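Local coordinates for protein xylan esterase 1 (PDB 3FCY) that probably removes acetyl groups from xylan and related esters as a carbohydrate esterase of family CE7 with an alpha/beta-hydrolase fold, at residues A[78-83]-A[98-103]; A[106-111]-A[134-139]; A[296-301]-A[325-330]. One frame throughout, in Å; residues are numbered along the deposited sequence.

In the fold
Following the chain from its N terminus, contact 1 closes first, folding strand 94-102 back on strand 80-88 as a beta hairpin. Contact 2 then closes the beta-alpha-beta unit in which strand 108-114, helix 128-131 and strand 136-140 follow one another. Strands 94-102 and 136-140 are neighbours in one mixed sheet, so the two contacts touch, their centres about 10 Å apart. Contact 3 comes much later, joining the loops after strands 289-295 and 317-322 toward the other border of that sheet; its centre lies about 33 Å from that of contact 1 and 29 Å from that of contact 2. The three loops are in series, neither nested nor crossing.

Contact 1 (A[78-83]-A[98-103])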
ATOM      1  N   SER A  78      20.585  30.826 -29.365  1.00 33.07           N
ATOM      2  CA  SER A  78      21.549  31.575 -30.167  1.00 33.54           C
ATOM      3  C   SER A  78      22.991  31.096 -30.065  1.00 33.84           C
ATOM      4  O   SER A  78      23.796  31.362 -30.960  1.00 34.50           O
ATOM      5  CB  SER A  78      21.489  33.060 -29.793  1.00 34.43           C
ATOM      6  OG  SER A  78      21.847  33.260 -28.433  1.00 32.09           O
ATOM      7  N   PHE A  79      23.315  30.378 -28.993  1.00 32.19           N
ATOM      8  CA  PHE A  79      24.683  29.915 -28.776  1.00 32.50           C
ATOM      9  C   PHE A  79      24.994  28.490 -29.223  1.00 33.49           C
ATOM     10  O   PHE A  79      26.091  27.982 -28.973  1.00 32.76           O
ATOM     11  CB  PHE A  79      25.038  30.074 -27.301  1.00 31.76           C
ATOM     12  CG  PHE A  79      24.095  29.366 -26.378  1.00 31.24           C
ATOM     13  CD1 PHE A  79      24.322  28.046 -26.011  1.00 31.98           C
ATOM     14  CD2 PHE A  79      22.966  30.011 -25.897  1.00 30.14           C
ATOM     15  CE1 PHE A  79      23.435  27.381 -25.172  1.00 33.68           C
ATOM     16  CE2 PHE A  79      22.072  29.355 -25.058  1.00 32.92           C
ATOM     17  CZ  PHE A  79      22.306  28.039 -24.695  1.00 31.66           C
ATOM     18  N   ALA A  80      24.040  27.846 -29.885  1.00 32.17           N
ATOM     19  CA  ALA A  80      24.253  26.486 -30.361  1.00 32.60           C
ATOM     20  C   ALA A  80      23.221  26.103 -31.413  1.00 31.02           C
ATOM     21  O   ALA A  80      22.198  26.770 -31.566  1.00 29.52           O
ATOM     22  CB  ALA A  80      24.193  25.502 -29.193  1.00 32.28           C
ATOM     23  N   GLU A  81      23.509  25.027 -32.136  1.00 30.15           N
ATOM     24  CA  GLU A  81      22.606  24.519 -33.158  1.00 29.78           C
ATOM     25  C   GLU A  81      21.949  23.251 -32.621  1.00 27.93           C
ATOM     26  O   GLU A  81      22.636  22.313 -32.214  1.00 26.17           O
ATOM     27  CB  GLU A  81      23.375  24.197 -34.444  1.00 32.70           C
ATOM     28  CG  GLU A  81      23.857  25.420 -35.218  1.00 38.40           C
ATOM     29  CD  GLU A  81      22.728  26.382 -35.539  1.00 42.08           C
ATOM     30  OE1 GLU A  81      21.674  25.925 -36.033  1.00 45.31           O
ATOM     31  OE2 GLU A  81      22.892  27.595 -35.298  1.00 45.76           O
ATOM     32  N   CYS A  82      20.622  23.235 -32.612  1.00 26.39           N
ATOM     33  CA  CYS A  82      19.875  22.080 -32.121  1.00 27.09           C
ATOM     34  C   CYS A  82      19.265  21.328 -33.293  1.00 25.75           C
ATOM     35  O   CYS A  82      18.420  21.862 -34.013  1.00 24.14           O
ATOM     36  CB  CYS A  82      18.777  22.529 -31.158  1.00 26.47           C
ATOM     37  SG  CYS A  82      19.413  23.287 -29.646  1.00 29.01           S
ATOM     38  N   TYR A  83      19.701  20.087 -33.473  1.00 25.35           N
ATOM     39  CA  TYR A  83      19.225  19.252 -34.572  1.00 26.33           C
ATOM     40  C   TYR A  83      18.648  17.919 -34.122  1.00 27.05           C
ATOM     41  O   TYR A  83      19.087  17.329 -33.127  1.00 24.71           O
ATOM     42  CB  TYR A  83      20.371  18.924 -35.534  1.00 28.32           C
ATOM     43  CG  TYR A  83      21.058  20.104 -36.175  1.00 32.81           C
ATOM     44  CD1 TYR A  83      20.398  20.895 -37.116  1.00 35.05           C
ATOM     45  CD2 TYR A  83      22.383  20.409 -35.869  1.00 34.01           C
ATOM     46  CE1 TYR A  83      21.046  21.960 -37.741  1.00 36.75           C
ATOM     47  CE2 TYR A  83      23.040  21.466 -36.487  1.00 35.59           C
ATOM     48  CZ  TYR A  83      22.366  22.238 -37.420  1.00 37.37           C
ATOM     49  OH  TYR A  83      23.013  23.289 -38.029  1.00 40.18           O
ATOM     50  N   LYS A  98      18.753  13.488 -30.192  1.00 24.75           N
ATOM     51  CA  LYS A  98      18.840  14.937 -30.159  1.00 25.80           C
ATOM     52  C   LYS A  98      20.318  15.205 -30.403  1.00 24.20           C
ATOM     53  O   LYS A  98      21.162  14.411 -29.997  1.00 24.79           O
ATOM     54  CB  LYS A  98      18.431  15.486 -28.784  1.00 24.77           C
ATOM     55  CG  LYS A  98      16.926  15.559 -28.549  1.00 26.45           C
ATOM     56  CD  LYS A  98      16.620  16.152 -27.173  1.00 27.98           C
ATOM     57  CE  LYS A  98      15.149  16.519 -27.037  1.00 28.52           C
ATOM     58  NZ  LYS A  98      14.254  15.350 -27.259  1.00 29.46           N
ATOM     59  N   TYR A  99      20.628  16.313 -31.064  1.00 25.15           N
ATOM     60  CA  TYR A  99      22.014  16.665 -31.366  1.00 25.37           C
ATOM     61  C   TYR A  99      22.196  18.169 -31.213  1.00 25.80           C
ATOM     62  O   TYR A  99      21.614  18.956 -31.962  1.00 25.65           O
ATOM     63  CB  TYR A  99      22.355  16.200 -32.791  1.00 27.28           C
ATOM     64  CG  TYR A  99      23.654  16.716 -33.388  1.00 30.61           C
ATOM     65  CD1 TYR A  99      24.820  16.816 -32.628  1.00 33.13           C
ATOM     66  CD2 TYR A  99      23.724  17.048 -34.743  1.00 32.30           C
ATOM     67  CE1 TYR A  99      26.031  17.232 -33.206  1.00 33.90           C
ATOM     68  CE2 TYR A  99      24.921  17.459 -35.330  1.00 34.82           C
ATOM     69  CZ  TYR A  99      26.069  17.547 -34.558  1.00 36.01           C
ATOM     70  OH  TYR A  99      27.250  17.936 -35.154  1.00 39.07           O
ATOM     71  N   ILE A 100      22.990  18.558 -30.217  1.00 24.42           N
ATOM     72  CA  ILE A 100      23.251  19.965 -29.943  1.00 24.80           C
ATOM     73  C   ILE A 100      24.730  20.254 -30.178  1.00 25.85           C
ATOM     74  O   ILE A 100      25.608  19.631 -29.579  1.00 23.72           O
ATOM     75  CB  ILE A 100      22.893  20.331 -28.491  1.00 24.25           C
ATOM     76  CG1 ILE A 100      21.483  19.825 -28.160  1.00 25.31           C
ATOM     77  CG2 ILE A 100      22.960  21.841 -28.313  1.00 23.28           C
ATOM     78  CD1 ILE A 100      21.098  19.982 -26.698  1.00 27.10           C
ATOM     79  N   LYS A 101      24.989  21.213 -31.057  1.00 26.41           N
ATOM     80  CA  LYS A 101      26.345  21.590 -31.418  1.00 28.56           C
ATOM     81  C   LYS A 101      26.614  23.034 -31.018  1.00 28.40           C
ATOM     82  O   LYS A 101      25.908  23.949 -31.447  1.00 28.73           O
ATOM     83  CB  LYS A 101      26.522  21.421 -32.930  1.00 30.74           C
ATOM     84  CG  LYS A 101      27.892  21.755 -33.464  1.00 34.97           C
ATOM     85  CD  LYS A 101      27.895  21.675 -34.984  1.00 38.22           C
ATOM     86  CE  LYS A 101      29.243  22.084 -35.557  1.00 40.19           C
ATOM     87  NZ  LYS A 101      29.227  22.057 -37.047  1.00 41.77           N
ATOM     88  N   PRO A 102      27.640  23.259 -30.182  1.00 27.80           N
ATOM     89  CA  PRO A 102      27.958  24.623 -29.755  1.00 29.90           C
ATOM     90  C   PRO A 102      28.500  25.450 -30.920  1.00 31.60           C
ATOM     91  O   PRO A 102      29.181  24.922 -31.802  1.00 31.58           O
ATOM     92  CB  PRO A 102      29.005  24.404 -28.663  1.00 29.58           C
ATOM     93  CG  PRO A 102      29.727  23.180 -29.140  1.00 27.95           C
ATOM     94  CD  PRO A 102      28.595  22.289 -29.613  1.00 26.62           C
ATOM     95  N   LYS A 103      28.186  26.741 -30.928  1.00 33.67           N
ATOM     96  CA  LYS A 103      28.669  27.620 -31.983  1.00 37.14           C
ATOM     97  C   LYS A 103      30.067  28.114 -31.632  1.00 37.76           C
ATOM     98  O   LYS A 103      30.264  29.286 -31.324  1.00 39.61           O
ATOM     99  CB  LYS A 103      27.736  28.821 -32.168  1.00 37.23           C
ATOM    100  CG  LYS A 103      26.447  28.533 -32.926  1.00 38.68           C
ATOM    101  CD  LYS A 103      25.693  29.837 -33.153  1.00 42.52           C
ATOM    102  CE  LYS A 103      24.426  29.645 -33.960  1.00 43.02           C
ATOM    103  NZ  LYS A 103      23.733  30.952 -34.167  1.00 45.36           N
TER
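Strands 80-83 and 98-102 run antiparallel, their axes 166° apart in direction and 4.5 Å from each other at closest approach, with A80 opposite P102 and C82 opposite I100 in non-hydrogen-bonded pairs. They are two arms of a beta hairpin near one border of the mixed sheet of this alpha/beta hydrolase. The hydrogen-bonded pairs are E81 with K101 and Y83 with Y99, each exchanging two backbone bonds; E81 N reaches K101 O at 2.7 Å. Beyond the strand end, K103 N adds a further backbone bond, to F79 O.

The face carrying A80, C82, I100 and P102 is apolar. The CG2 methyl of I100, set anti to its own backbone N, comes against A80 CB at 4.0 Å and against C82 SG beside it. Helix 128-131 packs on this side, through L128 and V131, and F79 also meets A133 of a second subunit.

On the other face the side chains of Y83 and Y99 lie side by side and point the same way, their ring planes inclined by 36° and their centroids 5.8 Å apart, so that the rings meet obliquely. Contact is made along one flank, Y83 CD2 to Y99 CD2 at 3.8 Å. The hydroxyl of Y99 is hydrogen-bonded to E196, which fixes the far end of that ring, while L70 and E72 of strand 69-72 border the two tyrosines.

K103 turns back along 78-81 as an extended chain. K103 CG rests 3.9 Å from A80 N, and a long, doubtful salt bridge to E81 may add to this. The same K103 NZ makes a weak hydrogen bond to S78 O at 3.2 Å.

Contact 2 (A[106-111]-A[134-139])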
ATOM      1  N   GLY A 106      36.684  25.032 -34.119  1.00 40.85           N
ATOM      2  CA  GLY A 106      37.506  23.888 -33.762  1.00 38.58           C
ATOM      3  C   GLY A 106      36.807  22.663 -33.203  1.00 37.76           C
ATOM      4  O   GLY A 106      35.618  22.696 -32.882  1.00 37.80           O
ATOM      5  N   LYS A 107      37.565  21.574 -33.090  1.00 34.15           N
ATOM      6  CA  LYS A 107      37.051  20.315 -32.567  1.00 33.28           C
ATOM      7  C   LYS A 107      37.056  20.352 -31.041  1.00 32.34           C
ATOM      8  O   LYS A 107      37.820  21.105 -30.432  1.00 31.07           O
ATOM      9  CB  LYS A 107      37.906  19.145 -33.071  1.00 33.84           C
ATOM     10  CG  LYS A 107      37.906  18.989 -34.593  1.00 36.38           C
ATOM     11  CD  LYS A 107      38.961  17.989 -35.060  1.00 37.02           C
ATOM     12  CE  LYS A 107      38.458  16.558 -35.019  1.00 39.21           C
ATOM     13  NZ  LYS A 107      37.516  16.266 -36.144  1.00 40.61           N
ATOM     14  N   HIS A 108      36.206  19.534 -30.430  1.00 29.69           N
ATOM     15  CA  HIS A 108      36.097  19.493 -28.974  1.00 28.04           C
ATOM     16  C   HIS A 108      35.452  18.187 -28.519  1.00 26.61           C
ATOM     17  O   HIS A 108      35.091  17.349 -29.344  1.00 23.79           O
ATOM     18  CB  HIS A 108      35.271  20.689 -28.501  1.00 27.89           C
ATOM     19  CG  HIS A 108      34.004  20.885 -29.273  1.00 29.13           C
ATOM     20  ND1 HIS A 108      32.968  19.975 -29.244  1.00 27.32           N
ATOM     21  CD2 HIS A 108      33.617  21.869 -30.119  1.00 27.83           C
ATOM     22  CE1 HIS A 108      31.999  20.390 -30.041  1.00 26.23           C
ATOM     23  NE2 HIS A 108      32.368  21.537 -30.584  1.00 27.97           N
ATOM     24  N   PRO A 109      35.313  17.989 -27.194  1.00 25.35           N
ATOM     25  CA  PRO A 109      34.701  16.755 -26.691  1.00 25.21           C
ATOM     26  C   PRO A 109      33.215  16.652 -27.003  1.00 24.19           C
ATOM     27  O   PRO A 109      32.566  17.636 -27.368  1.00 23.08           O
ATOM     28  CB  PRO A 109      34.957  16.824 -25.181  1.00 26.53           C
ATOM     29  CG  PRO A 109      36.189  17.679 -25.075  1.00 25.12           C
ATOM     30  CD  PRO A 109      35.906  18.758 -26.088  1.00 25.02           C
ATOM     31  N   ALA A 110      32.684  15.445 -26.850  1.00 24.57           N
ATOM     32  CA  ALA A 110      31.271  15.197 -27.083  1.00 24.66           C
ATOM     33  C   ALA A 110      30.773  14.231 -26.017  1.00 25.24           C
ATOM     34  O   ALA A 110      31.526  13.390 -25.513  1.00 24.42           O
ATOM     35  CB  ALA A 110      31.056  14.603 -28.476  1.00 23.08           C
ATOM     36  N   LEU A 111      29.504  14.375 -25.658  1.00 24.81           N
ATOM     37  CA  LEU A 111      28.888  13.507 -24.669  1.00 24.03           C
ATOM     38  C   LEU A 111      27.652  12.875 -25.292  1.00 22.86           C
ATOM     39  O   LEU A 111      26.864  13.561 -25.942  1.00 22.76           O
ATOM     40  CB  LEU A 111      28.478  14.306 -23.427  1.00 22.15           C
ATOM     41  CG  LEU A 111      27.584  13.568 -22.410  1.00 21.46           C
ATOM     42  CD1 LEU A 111      28.372  12.462 -21.718  1.00 21.57           C
ATOM     43  CD2 LEU A 111      27.065  14.557 -21.374  1.00 21.73           C
ATOM     44  N   GLY A 134      31.292  23.648 -23.719  1.00 24.04           N
ATOM     45  CA  GLY A 134      31.845  23.517 -25.058  1.00 24.21           C
ATOM     46  C   GLY A 134      31.705  22.146 -25.698  1.00 24.83           C
ATOM     47  O   GLY A 134      32.295  21.887 -26.747  1.00 22.19           O
ATOM     48  N   PHE A 135      30.929  21.266 -25.071  1.00 24.53           N
ATOM     49  CA  PHE A 135      30.713  19.919 -25.594  1.00 24.63           C
ATOM     50  C   PHE A 135      29.614  19.878 -26.643  1.00 24.98           C
ATOM     51  O   PHE A 135      28.713  20.717 -26.647  1.00 23.34           O
ATOM     52  CB  PHE A 135      30.240  18.957 -24.498  1.00 24.65           C
ATOM     53  CG  PHE A 135      31.330  18.344 -23.672  1.00 24.98           C
ATOM     54  CD1 PHE A 135      31.293  16.980 -23.385  1.00 24.55           C
ATOM     55  CD2 PHE A 135      32.334  19.122 -23.104  1.00 27.43           C
ATOM     56  CE1 PHE A 135      32.236  16.396 -22.534  1.00 25.11           C
ATOM     57  CE2 PHE A 135      33.287  18.551 -22.251  1.00 26.75           C
ATOM     58  CZ  PHE A 135      33.234  17.183 -21.965  1.00 25.18           C
ATOM     59  N   THR A 136      29.704  18.891 -27.531  1.00 25.06           N
ATOM     60  CA  THR A 136      28.645  18.638 -28.491  1.00 23.11           C
ATOM     61  C   THR A 136      27.892  17.609 -27.649  1.00 23.46           C
ATOM     62  O   THR A 136      28.522  16.759 -27.012  1.00 21.96           O
ATOM     63  CB  THR A 136      29.158  17.961 -29.783  1.00 24.84           C
ATOM     64  OG1 THR A 136      29.481  18.966 -30.746  1.00 23.43           O
ATOM     65  CG2 THR A 136      28.090  17.035 -30.375  1.00 23.90           C
ATOM     66  N   VAL A 137      26.566  17.695 -27.600  1.00 22.88           N
ATOM     67  CA  VAL A 137      25.795  16.743 -26.803  1.00 23.03           C
ATOM     68  C   VAL A 137      24.771  16.002 -27.652  1.00 23.85           C
ATOM     69  O   VAL A 137      24.015  16.614 -28.411  1.00 21.92           O
ATOM     70  CB  VAL A 137      25.058  17.445 -25.628  1.00 21.46           C
ATOM     71  CG1 VAL A 137      24.244  16.422 -24.825  1.00 22.18           C
ATOM     72  CG2 VAL A 137      26.070  18.139 -24.722  1.00 20.07           C
ATOM     73  N   VAL A 138      24.758  14.680 -27.512  1.00 22.23           N
ATOM     74  CA  VAL A 138      23.837  13.824 -28.252  1.00 23.55           C
ATOM     75  C   VAL A 138      23.070  12.946 -27.264  1.00 23.25           C
ATOM     76  O   VAL A 138      23.651  12.413 -26.323  1.00 22.93           O
ATOM     77  CB  VAL A 138      24.603  12.914 -29.248  1.00 23.03           C
ATOM     78  CG1 VAL A 138      23.622  12.058 -30.041  1.00 24.14           C
ATOM     79  CG2 VAL A 138      25.444  13.767 -30.193  1.00 23.82           C
ATOM     80  N   ALA A 139      21.763  12.816 -27.472  1.00 23.66           N
ATOM     81  CA  ALA A 139      20.914  11.995 -26.606  1.00 21.66           C
ATOM     82  C   ALA A 139      20.051  11.107 -27.497  1.00 21.44           C
ATOM     83  O   ALA A 139      19.126  11.587 -28.154  1.00 21.27           O
ATOM     84  CB  ALA A 139      20.037  12.883 -25.731  1.00 18.27           C
TER
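Parallel strand pairing joins strand 108-111 to strand 136-139 in the interior of the sheet, where a beta-alpha-beta unit brings its second strand alongside its first. A110 pairs with T136 and L111 with V137, and the two short strands diverge by only 17°. Backbone bonds alternate across the pair: T136 N to P109 O, L111 N to T136 O at 2.9 Å, and V138 N to L111 O. P109 O is gripped twice, because H108 ND1 also donates to it at 3.0 Å. That second bond lies close to the imidazole plane and should hold the ring's rotation.

The H108 ring gets there through a first torsion of 47°, which sets CG between the backbone N and the carbonyl carbon. One face of the imidazole then lies under G134 O, which sits 3.1 Å above the ring plane and toward its rim. At the ring edge H108 CE1 meets T136 OG1 at 3.0 Å, and the two side chains cross at about a right angle. The threonine hydroxyl has its hydrogen-bond partner in E196, so this buried polar group is satisfied.

F135 presents one ring face to P109, the two side chains crossing likewise. P109 CB stands over the F135 ring centre, 3.7 Å from the centroid and 12° off the normal, a CH-pi contact. L111 CB touches the rim of the same ring at F135 CD1, 3.9 Å away. Y345, a calcium ligand, packs on P109, placing this end of the strands near the metal site.

G134, with positive phi, is the C-prime residue of the Schellman motif that ends helix 128-131, from which the chain enters strand 136-140. Strand, helix and parallel strand in this sequence form the beta-alpha-beta crossover of the alpha/beta-hydrolase fold.

Contact 3 (A[296-301]-A[325-330]); sequences LMDQVC and YGHEPM
A single backbone hydrogen bond opens this loop-to-loop contact: M297 N donates to Y325 O at 2.9 Å, and M297 CB lies against the same carbonyl. D298 follows, its CG anti to the backbone N (chi1 -168°), a setting that turns the carboxylate to H327. D298 OD2 offers its syn lone pair to H327 ND1 at 2.7 Å, nearly in the imidazole plane, although carboxylate and ring stand 77° apart. D298 OD1 is held from within its own loop by C301 N at 2.6 Å, an Asx motif, and by a weak bond from V300 N. V300 CG1 stands over the centre of the H327 ring, 3.6 Å from its centroid, a CH-pi contact. C301 SG approaches H327 CE1 obliquely at 3.2 Å.

At the other ring nitrogen, H327 NE2 is hydrogen-bonded to S208 OG, and Y231 meets the ring edge-to-face. Replacing H327 by an alanine would probably leave D298 OD2 and the S208 hydroxyl without their shared partner and V300 without the ring it covers. E328 OE1 makes a salt bridge to R258 of a third subunit. The relay S208-H327-D298 has the geometry of the Ser-His-Asp catalytic triad of alpha/beta hydrolases, consistent with their predicted roles.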
ATOM      1  N   LEU A 296      22.631   1.774  -2.072  1.00 23.05           N
ATOM      2  CA  LEU A 296      22.487   0.525  -1.334  1.00 23.16           C
ATOM      3  C   LEU A 296      21.050   0.170  -0.949  1.00 24.34           C
ATOM      4  O   LEU A 296      20.789  -0.917  -0.437  1.00 24.45           O
ATOM      5  CB  LEU A 296      23.385   0.540  -0.092  1.00 23.60           C
ATOM      6  CG  LEU A 296      24.893   0.661  -0.353  1.00 23.55           C
ATOM      7  CD1 LEU A 296      25.645   0.391   0.945  1.00 24.28           C
ATOM      8  CD2 LEU A 296      25.337  -0.322  -1.430  1.00 23.90           C
ATOM      9  N   MET A 297      20.118   1.081  -1.204  1.00 25.00           N
ATOM     10  CA  MET A 297      18.711   0.835  -0.910  1.00 26.20           C
ATOM     11  C   MET A 297      17.961   0.546  -2.213  1.00 27.32           C
ATOM     12  O   MET A 297      16.740   0.395  -2.218  1.00 24.32           O
ATOM     13  CB  MET A 297      18.082   2.056  -0.228  1.00 28.67           C
ATOM     14  CG  MET A 297      18.672   2.401   1.138  1.00 31.93           C
ATOM     15  SD  MET A 297      18.592   1.021   2.296  1.00 39.89           S
ATOM     16  CE  MET A 297      16.867   1.133   2.821  1.00 38.00           C
ATOM     17  N   ASP A 298      18.703   0.471  -3.315  1.00 26.57           N
ATOM     18  CA  ASP A 298      18.114   0.228  -4.632  1.00 27.36           C
ATOM     19  C   ASP A 298      17.667  -1.215  -4.833  1.00 28.72           C
ATOM     20  O   ASP A 298      18.498  -2.116  -4.950  1.00 27.62           O
ATOM     21  CB  ASP A 298      19.118   0.589  -5.733  1.00 27.09           C
ATOM     22  CG  ASP A 298      18.483   0.638  -7.114  1.00 28.64           C
ATOM     23  OD1 ASP A 298      17.508  -0.110  -7.357  1.00 29.29           O
ATOM     24  OD2 ASP A 298      18.968   1.414  -7.965  1.00 28.06           O
ATOM     25  N   GLN A 299      16.355  -1.432  -4.880  1.00 28.83           N
ATOM     26  CA  GLN A 299      15.816  -2.771  -5.097  1.00 31.17           C
ATOM     27  C   GLN A 299      15.431  -2.987  -6.561  1.00 29.50           C
ATOM     28  O   GLN A 299      15.129  -4.106  -6.972  1.00 30.75           O
ATOM     29  CB  GLN A 299      14.613  -3.019  -4.179  1.00 33.93           C
ATOM     30  CG  GLN A 299      15.020  -3.315  -2.739  1.00 38.53           C
ATOM     31  CD  GLN A 299      13.839  -3.434  -1.797  1.00 42.30           C
ATOM     32  OE1 GLN A 299      12.887  -4.170  -2.062  1.00 45.06           O
ATOM     33  NE2 GLN A 299      13.900  -2.717  -0.682  1.00 44.32           N
ATOM     34  N   VAL A 300      15.444  -1.910  -7.342  1.00 29.18           N
ATOM     35  CA  VAL A 300      15.129  -1.979  -8.765  1.00 27.97           C
ATOM     36  C   VAL A 300      16.351  -2.585  -9.464  1.00 29.00           C
ATOM     37  O   VAL A 300      16.235  -3.513 -10.266  1.00 27.19           O
ATOM     38  CB  VAL A 300      14.845  -0.573  -9.331  1.00 28.72           C
ATOM     39  CG1 VAL A 300      14.533  -0.651 -10.817  1.00 27.14           C
ATOM     40  CG2 VAL A 300      13.680   0.052  -8.578  1.00 29.72           C
ATOM     41  N   CYS A 301      17.524  -2.040  -9.155  1.00 27.42           N
ATOM     42  CA  CYS A 301      18.781  -2.539  -9.695  1.00 27.59           C
ATOM     43  C   CYS A 301      19.627  -2.909  -8.480  1.00 28.15           C
ATOM     44  O   CYS A 301      20.429  -2.105  -7.990  1.00 25.81           O
ATOM     45  CB  CYS A 301      19.497  -1.472 -10.530  1.00 28.98           C
ATOM     46  SG  CYS A 301      18.731  -1.114 -12.142  1.00 32.19           S
ATOM     47  N   TYR A 325      20.443   5.805  -0.543  1.00 25.08           N
ATOM     48  CA  TYR A 325      19.725   6.062  -1.783  1.00 25.55           C
ATOM     49  C   TYR A 325      19.284   4.789  -2.482  1.00 24.49           C
ATOM     50  O   TYR A 325      19.919   3.740  -2.348  1.00 21.54           O
ATOM     51  CB  TYR A 325      20.580   6.897  -2.745  1.00 25.72           C
ATOM     52  CG  TYR A 325      20.663   8.363  -2.379  1.00 25.93           C
ATOM     53  CD1 TYR A 325      21.478   8.800  -1.334  1.00 26.25           C
ATOM     54  CD2 TYR A 325      19.913   9.312  -3.075  1.00 25.33           C
ATOM     55  CE1 TYR A 325      21.542  10.153  -0.990  1.00 25.90           C
ATOM     56  CE2 TYR A 325      19.969  10.661  -2.740  1.00 26.06           C
ATOM     57  CZ  TYR A 325      20.783  11.075  -1.701  1.00 25.30           C
ATOM     58  OH  TYR A 325      20.842  12.410  -1.384  1.00 26.67           O
ATOM     59  N   GLY A 326      18.179   4.898  -3.215  1.00 25.01           N
ATOM     60  CA  GLY A 326      17.652   3.774  -3.969  1.00 25.56           C
ATOM     61  C   GLY A 326      17.869   4.028  -5.455  1.00 26.24           C
ATOM     62  O   GLY A 326      18.907   4.566  -5.848  1.00 23.05           O
ATOM     63  N   HIS A 327      16.889   3.656  -6.276  1.00 26.03           N
ATOM     64  CA  HIS A 327      16.967   3.837  -7.724  1.00 25.72           C
ATOM     65  C   HIS A 327      16.590   5.287  -8.013  1.00 26.20           C
ATOM     66  O   HIS A 327      15.470   5.576  -8.428  1.00 26.50           O
ATOM     67  CB  HIS A 327      15.980   2.899  -8.408  1.00 25.13           C
ATOM     68  CG  HIS A 327      16.326   2.594  -9.829  1.00 26.81           C
ATOM     69  ND1 HIS A 327      17.423   1.838 -10.178  1.00 26.43           N
ATOM     70  CD2 HIS A 327      15.713   2.928 -10.989  1.00 26.20           C
ATOM     71  CE1 HIS A 327      17.469   1.716 -11.493  1.00 28.68           C
ATOM     72  NE2 HIS A 327      16.444   2.369 -12.008  1.00 27.42           N
ATOM     73  N   GLU A 328      17.539   6.194  -7.822  1.00 25.24           N
ATOM     74  CA  GLU A 328      17.257   7.611  -7.983  1.00 25.38           C
ATOM     75  C   GLU A 328      18.549   8.413  -8.090  1.00 25.00           C
ATOM     76  O   GLU A 328      19.619   7.923  -7.743  1.00 25.55           O
ATOM     77  CB  GLU A 328      16.516   8.086  -6.737  1.00 26.97           C
ATOM     78  CG  GLU A 328      17.402   7.936  -5.492  1.00 24.48           C
ATOM     79  CD  GLU A 328      16.700   8.246  -4.188  1.00 25.57           C
ATOM     80  OE1 GLU A 328      16.087   9.328  -4.072  1.00 27.90           O
ATOM     81  OE2 GLU A 328      16.780   7.405  -3.268  1.00 24.58           O
ATOM     82  N   PRO A 329      18.456   9.667  -8.557  1.00 24.50           N
ATOM     83  CA  PRO A 329      19.643  10.514  -8.680  1.00 25.36           C
ATOM     84  C   PRO A 329      20.237  10.703  -7.281  1.00 25.05           C
ATOM     85  O   PRO A 329      19.505  10.923  -6.317  1.00 24.66           O
ATOM     86  CB  PRO A 329      19.079  11.819  -9.240  1.00 25.37           C
ATOM     87  CG  PRO A 329      17.905  11.362 -10.042  1.00 27.11           C
ATOM     88  CD  PRO A 329      17.276  10.328  -9.141  1.00 24.97           C
ATOM     89  N   MET A 330      21.554  10.611  -7.166  1.00 25.84           N
ATOM     90  CA  MET A 330      22.205  10.766  -5.869  1.00 27.21           C
ATOM     91  C   MET A 330      22.853  12.141  -5.731  1.00 28.67           C
ATOM     92  O   MET A 330      23.701  12.523  -6.538  1.00 26.71           O
ATOM     93  CB  MET A 330      23.225   9.645  -5.676  1.00 28.41           C
ATOM     94  CG  MET A 330      22.556   8.283  -5.441  1.00 29.02           C
ATOM     95  SD  MET A 330      23.340   6.909  -6.306  1.00 31.99           S
ATOM     96  CE  MET A 330      21.902   5.874  -6.689  1.00 29.16           C
TER